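PDB 3DBX: CD1-2 antigen from Gallus gallus, which probably presents lipid antigens at the cell surface, as other CD1 molecules do, and here holds a palmitic acid in its binding groove. Local coordinates for residues Y17-L29 and I77-A89. Residues are numbered along the deposited sequence; the frame is centred on the assembly and turned at random.
With NAG (2-acetamido-2-deoxy-beta-D-glucopyranose), chain C; PLM (palmitic acid), chain F.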
loop_
_atom_site.group_PDB
_atom_site.type_symbol
_atom_site.label_atom_id
_atom_site.label_comp_id
_atom_site.label_asym_id
_atom_site.label_seq_id
_atom_site.Cartn_x
_atom_site.Cartn_y
_atom_site.Cartn_z
ATOM N N TYR A 17 3.892 11.275 -2.330
ATOM C CA TYR A 17 5.225 11.754 -2.719
ATOM C C TYR A 17 6.163 11.697 -1.531
ATOM O O TYR A 17 5.768 12.084 -0.448
ATOM C CB TYR A 17 5.169 13.205 -3.196
ATOM C CG TYR A 17 4.757 13.357 -4.630
ATOM C CD1 TYR A 17 5.698 13.537 -5.628
ATOM C CD2 TYR A 17 3.422 13.280 -4.998
ATOM C CE1 TYR A 17 5.317 13.665 -6.981
ATOM C CE2 TYR A 17 3.028 13.402 -6.356
ATOM C CZ TYR A 17 3.984 13.587 -7.326
ATOM O OH TYR A 17 3.599 13.722 -8.654
ATOM N N THR A 18 7.392 11.236 -1.768
ATOM C CA THR A 18 8.470 11.170 -0.759
ATOM C C THR A 18 9.684 11.926 -1.305
ATOM O O THR A 18 10.166 11.668 -2.430
ATOM C CB THR A 18 8.856 9.733 -0.445
ATOM O OG1 THR A 18 7.703 9.035 0.042
ATOM C CG2 THR A 18 9.958 9.656 0.596
ATOM N N LEU A 19 10.116 12.906 -0.529
ATOM C CA LEU A 19 11.244 13.739 -0.868
ATOM C C LEU A 19 12.289 13.455 0.206
ATOM O O LEU A 19 12.124 13.873 1.334
ATOM C CB LEU A 19 10.832 15.219 -0.845
ATOM C CG LEU A 19 10.064 15.770 -2.053
ATOM C CD1 LEU A 19 8.749 15.006 -2.261
ATOM C CD2 LEU A 19 9.790 17.233 -1.936
ATOM N N LEU A 20 13.302 12.669 -0.149
ATOM C CA LEU A 20 14.405 12.336 0.742
ATOM C C LEU A 20 15.555 13.263 0.434
ATOM O O LEU A 20 16.227 13.162 -0.610
ATOM C CB LEU A 20 14.836 10.872 0.613
ATOM C CG LEU A 20 16.160 10.445 1.285
ATOM C CD1 LEU A 20 16.357 10.948 2.750
ATOM C CD2 LEU A 20 16.299 8.923 1.209
ATOM N N LEU A 21 15.768 14.179 1.365
ATOM C CA LEU A 21 16.737 15.220 1.221
ATOM C C LEU A 21 18.026 14.769 1.924
ATOM O O LEU A 21 18.236 15.041 3.103
ATOM C CB LEU A 21 16.160 16.512 1.813
ATOM C CG LEU A 21 15.266 17.432 0.963
ATOM C CD1 LEU A 21 14.267 16.706 0.096
ATOM C CD2 LEU A 21 14.593 18.515 1.822
ATOM N N GLY A 22 18.867 14.069 1.160
ATOM C CA GLY A 22 20.147 13.519 1.620
ATOM C C GLY A 22 21.119 14.515 2.193
ATOM O O GLY A 22 21.343 14.529 3.395
ATOM N N ASN A 23 21.729 15.321 1.324
ATOM C CA ASN A 23 22.542 16.482 1.717
ATOM C C ASN A 23 22.052 17.723 0.965
ATOM O O ASN A 23 20.995 17.694 0.324
ATOM C CB ASN A 23 24.049 16.243 1.483
ATOM C CG ASN A 23 24.362 15.673 0.102
ATOM O OD1 ASN A 23 23.585 15.840 -0.837
ATOM N ND2 ASN A 23 25.515 15.004 -0.024
ATOM N N VAL A 24 22.806 18.809 1.031
ATOM C CA VAL A 24 22.393 20.044 0.363
ATOM C C VAL A 24 22.160 19.861 -1.169
ATOM O O VAL A 24 21.152 20.315 -1.711
ATOM C CB VAL A 24 23.331 21.214 0.734
ATOM C CG1 VAL A 24 24.749 20.962 0.244
ATOM C CG2 VAL A 24 22.778 22.534 0.227
ATOM N N SER A 25 23.067 19.135 -1.822
ATOM C CA SER A 25 23.010 18.861 -3.259
ATOM C C SER A 25 22.244 17.598 -3.667
ATOM O O SER A 25 22.262 17.214 -4.846
ATOM C CB SER A 25 24.432 18.821 -3.847
ATOM O OG SER A 25 25.381 18.297 -2.927
ATOM N N SER A 26 21.554 16.959 -2.724
ATOM C CA SER A 26 20.918 15.682 -3.030
ATOM C C SER A 26 19.426 15.570 -2.658
ATOM O O SER A 26 19.027 15.763 -1.502
ATOM C CB SER A 26 21.731 14.508 -2.453
ATOM O OG SER A 26 21.204 13.253 -2.862
ATOM N N THR A 27 18.615 15.268 -3.668
ATOM C CA THR A 27 17.236 14.878 -3.464
ATOM C C THR A 27 17.034 13.549 -4.160
ATOM O O THR A 27 17.466 13.360 -5.304
ATOM C CB THR A 27 16.222 15.897 -4.056
ATOM O OG1 THR A 27 16.629 17.234 -3.750
ATOM C CG2 THR A 27 14.836 15.659 -3.481
ATOM N N GLU A 28 16.362 12.636 -3.469
ATOM C CA GLU A 28 15.903 11.416 -4.074
ATOM C C GLU A 28 14.382 11.464 -4.031
ATOM O O GLU A 28 13.771 11.735 -2.995
ATOM C CB GLU A 28 16.456 10.201 -3.325
ATOM N N LEU A 29 13.745 11.217 -5.157
ATOM C CA LEU A 29 12.284 11.299 -5.146
ATOM C C LEU A 29 11.617 9.981 -5.449
ATOM O O LEU A 29 12.109 9.191 -6.246
ATOM C CB LEU A 29 11.781 12.340 -6.143
ATOM C CG LEU A 29 12.129 13.830 -6.027
ATOM C CD1 LEU A 29 11.634 14.512 -7.291
ATOM C CD2 LEU A 29 11.469 14.454 -4.819
ATOM N N ILE A 77 6.435 19.476 -8.362
ATOM C CA ILE A 77 7.530 18.821 -7.631
ATOM C C ILE A 77 8.793 19.682 -7.602
ATOM O O ILE A 77 9.425 19.844 -6.556
ATOM C CB ILE A 77 7.757 17.347 -8.136
ATOM C CG1 ILE A 77 8.562 16.515 -7.123
ATOM C CG2 ILE A 77 8.330 17.310 -9.576
ATOM C CD1 ILE A 77 8.094 16.638 -5.679
ATOM N N ARG A 78 9.106 20.305 -8.731
ATOM C CA ARG A 78 10.266 21.178 -8.838
ATOM C C ARG A 78 10.249 22.350 -7.831
ATOM O O ARG A 78 11.280 22.664 -7.218
ATOM C CB ARG A 78 10.435 21.647 -10.298
ATOM C CG ARG A 78 11.047 20.549 -11.174
ATOM C CD ARG A 78 10.628 20.634 -12.633
ATOM N NE ARG A 78 11.199 19.536 -13.424
ATOM C CZ ARG A 78 10.654 18.322 -13.567
ATOM N NH1 ARG A 78 9.494 18.010 -12.988
ATOM N NH2 ARG A 78 11.271 17.411 -14.311
ATOM N N ASN A 79 9.088 22.981 -7.646
ATOM C CA ASN A 79 8.935 23.998 -6.598
ATOM C C ASN A 79 8.882 23.391 -5.207
ATOM O O ASN A 79 9.513 23.906 -4.286
ATOM C CB ASN A 79 7.707 24.877 -6.835
ATOM C CG ASN A 79 7.996 26.076 -7.747
ATOM O OD1 ASN A 79 9.037 26.732 -7.643
ATOM N ND2 ASN A 79 7.056 26.372 -8.630
ATOM N N THR A 80 8.131 22.299 -5.055
ATOM C CA THR A 80 8.041 21.579 -3.763
ATOM C C THR A 80 9.404 21.147 -3.182
ATOM O O THR A 80 9.657 21.336 -1.999
ATOM C CB THR A 80 7.101 20.346 -3.843
ATOM O OG1 THR A 80 5.855 20.735 -4.422
ATOM C CG2 THR A 80 6.848 19.782 -2.456
ATOM N N ILE A 81 10.257 20.551 -4.015
ATOM C CA ILE A 81 11.614 20.188 -3.614
ATOM C C ILE A 81 12.352 21.402 -3.056
ATOM O O ILE A 81 12.911 21.335 -1.970
ATOM C CB ILE A 81 12.413 19.595 -4.790
ATOM C CG1 ILE A 81 11.891 18.216 -5.144
ATOM C CG2 ILE A 81 13.932 19.551 -4.477
ATOM C CD1 ILE A 81 12.054 17.914 -6.591
ATOM N N ARG A 82 12.341 22.515 -3.786
ATOM C CA ARG A 82 12.992 23.727 -3.313
ATOM C C ARG A 82 12.310 24.320 -2.079
ATOM O O ARG A 82 12.983 24.810 -1.188
ATOM C CB ARG A 82 13.118 24.768 -4.429
ATOM C CG ARG A 82 14.067 25.913 -4.078
ATOM C CD ARG A 82 14.570 26.675 -5.313
ATOM N NE ARG A 82 13.508 26.825 -6.306
ATOM C CZ ARG A 82 12.583 27.780 -6.266
ATOM N NH1 ARG A 82 12.595 28.680 -5.278
ATOM N NH2 ARG A 82 11.648 27.833 -7.216
ATOM N N PHE A 83 10.986 24.253 -2.010
ATOM C CA PHE A 83 10.276 24.669 -0.806
ATOM C C PHE A 83 10.673 23.833 0.416
ATOM O O PHE A 83 10.759 24.365 1.524
ATOM C CB PHE A 83 8.766 24.577 -1.004
ATOM C CG PHE A 83 7.975 25.066 0.178
ATOM C CD1 PHE A 83 7.906 26.430 0.471
ATOM C CD2 PHE A 83 7.305 24.163 1.004
ATOM C CE1 PHE A 83 7.177 26.886 1.566
ATOM C CE2 PHE A 83 6.578 24.609 2.107
ATOM C CZ PHE A 83 6.511 25.967 2.386
ATOM N N MET A 84 10.903 22.532 0.219
ATOM C CA MET A 84 11.296 21.660 1.341
ATOM C C MET A 84 12.742 21.892 1.787
ATOM O O MET A 84 13.007 21.978 2.987
ATOM C CB MET A 84 11.028 20.194 1.036
ATOM C CG MET A 84 9.531 19.821 0.844
ATOM S SD MET A 84 8.397 20.396 2.139
ATOM C CE MET A 84 6.825 19.898 1.436
ATOM N N HIS A 85 13.667 22.022 0.834
ATOM C CA HIS A 85 15.048 22.441 1.143
ATOM C C HIS A 85 15.096 23.770 1.891
ATOM O O HIS A 85 15.934 23.953 2.767
ATOM C CB HIS A 85 15.914 22.536 -0.121
ATOM C CG HIS A 85 16.509 21.232 -0.558
ATOM N ND1 HIS A 85 17.628 20.687 0.034
ATOM C CD2 HIS A 85 16.144 20.369 -1.535
ATOM C CE1 HIS A 85 17.925 19.542 -0.557
ATOM N NE2 HIS A 85 17.039 19.328 -1.514
ATOM N N GLU A 86 14.199 24.688 1.537
ATOM C CA GLU A 86 14.135 26.018 2.143
ATOM C C GLU A 86 13.645 26.022 3.589
ATOM O O GLU A 86 14.136 26.798 4.410
ATOM C CB GLU A 86 13.219 26.944 1.337
ATOM C CG GLU A 86 13.484 27.035 -0.164
ATOM C CD GLU A 86 14.950 27.209 -0.523
ATOM O OE1 GLU A 86 15.496 28.317 -0.297
ATOM O OE2 GLU A 86 15.542 26.236 -1.053
ATOM N N MET A 87 12.650 25.192 3.883
ATOM C CA MET A 87 12.066 25.129 5.226
ATOM C C MET A 87 13.010 24.441 6.214
ATOM O O MET A 87 13.057 24.796 7.395
ATOM C CB MET A 87 10.702 24.420 5.199
ATOM C CG MET A 87 9.606 25.140 4.399
ATOM S SD MET A 87 9.077 26.746 5.051
ATOM C CE MET A 87 10.126 27.898 4.156
ATOM N N THR A 88 13.746 23.447 5.714
ATOM C CA THR A 88 14.817 22.803 6.462
ATOM C C THR A 88 15.855 23.851 6.833
ATOM O O THR A 88 16.272 23.942 7.978
ATOM C CB THR A 88 15.472 21.667 5.642
ATOM O OG1 THR A 88 14.457 20.790 5.149
ATOM C CG2 THR A 88 16.414 20.856 6.497
ATOM N N ALA A 89 16.232 24.663 5.851
ATOM C CA ALA A 89 17.168 25.763 6.026
ATOM C C ALA A 89 16.659 26.850 6.984
ATOM O O ALA A 89 17.381 27.266 7.904
ATOM C CB ALA A 89 17.514 26.367 4.660
HETATM C C1 NAG C . 25.656 14.328 -1.301
HETATM C C2 NAG C . 27.180 14.486 -1.428
HETATM C C3 NAG C . 27.648 13.709 -2.656
HETATM C C4 NAG C . 27.255 12.248 -2.490
HETATM C C5 NAG C . 25.729 12.108 -2.362
HETATM C C6 NAG C . 25.383 10.624 -2.167
HETATM C C7 NAG C . 28.274 16.511 -0.546
HETATM C C8 NAG C . 29.769 16.322 -0.520
HETATM N N2 NAG C . 27.591 15.885 -1.515
HETATM O O3 NAG C . 29.034 13.786 -2.858
HETATM O O4 NAG C . 27.776 11.517 -3.586
HETATM O O5 NAG C . 25.224 12.951 -1.316
HETATM O O6 NAG C . 24.302 10.393 -1.290
HETATM O O7 NAG C . 27.738 17.226 0.307
HETATM C C1 PLM F . 9.717 28.439 -2.969
HETATM O O1 PLM F . 10.501 27.674 -3.587
HETATM O O2 PLM F . 10.166 29.090 -1.998
HETATM C C2 PLM F . 8.260 28.584 -3.373
HETATM C C3 PLM F . 7.774 27.357 -4.148
HETATM C C4 PLM F . 6.269 27.390 -4.401
HETATM C C5 PLM F . 5.477 26.688 -3.295
HETATM C C6 PLM F . 5.360 25.174 -3.490
HETATM C C7 PLM F . 5.357 24.424 -2.159
HETATM C C8 PLM F . 3.971 23.923 -1.796
HETATM C C9 PLM F . 4.041 22.560 -1.113
HETATM C CA PLM F . 2.623 22.061 -0.850
HETATM C CB PLM F . 2.481 20.560 -1.061
HETATM C CC PLM F . 1.975 20.210 -2.456
HETATM C CD PLM F . 0.468 19.997 -2.485
HETATM C CE PLM F . -0.018 20.120 -3.913
HETATM C CF PLM F . -0.921 18.957 -4.303
HETATM C CG PLM F . -0.750 18.616 -5.779
#
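H85 of helix 77-89 makes the polar link to the hairpin of strands 12-21 and 27-35. Its NE2 and T27 OG1 share a hydrogen bond of 3.1 Å that is nearly straight, at 163°. T27 OG1 lies at the ring edge, in its plane. L21 leans over one face of the same imidazole in a CH-pi contact, with CG 3.8 Å from the ring centroid. The backbone O of N23 also meets the ring edge, and V24 O lies 3.5 Å from H85 CE1. ND1 is hydrogen-bonded to Y95 OH, so both ring nitrogens are engaged, which should hold the ring in this orientation.

The remaining contacts are mostly apolar. The two methyls of L19 part company: CD1 meets I77 CD1 at 3.8 Å, while CD2 packs on T80 CG2, I81 and M84 CG. L29 and I77 meet tip to tip. L29 CD1 also presses on I81 CD1 at 3.5 Å, tighter than usual. I77 CG1 stands anti to the backbone N (chi1 -162°), which carries CD1 on to L19 and to the Y17 ring. At the far end, L21 CD2 reaches T88 OG1, which donates to M84 O.

N23, glycosylated through ND2, opens the type I turn that ends at S26 and joins the strands. The arrangement belongs to the MHC-I-like fold of CD1, with a helix lying over an antiparallel sheet. On the helix, N79, R82 and F83 touch the palmitic acid. Strand 97-107 continues the sheet beneath M84 and T88, and helix 143-154 packs against F83, M84 and M87.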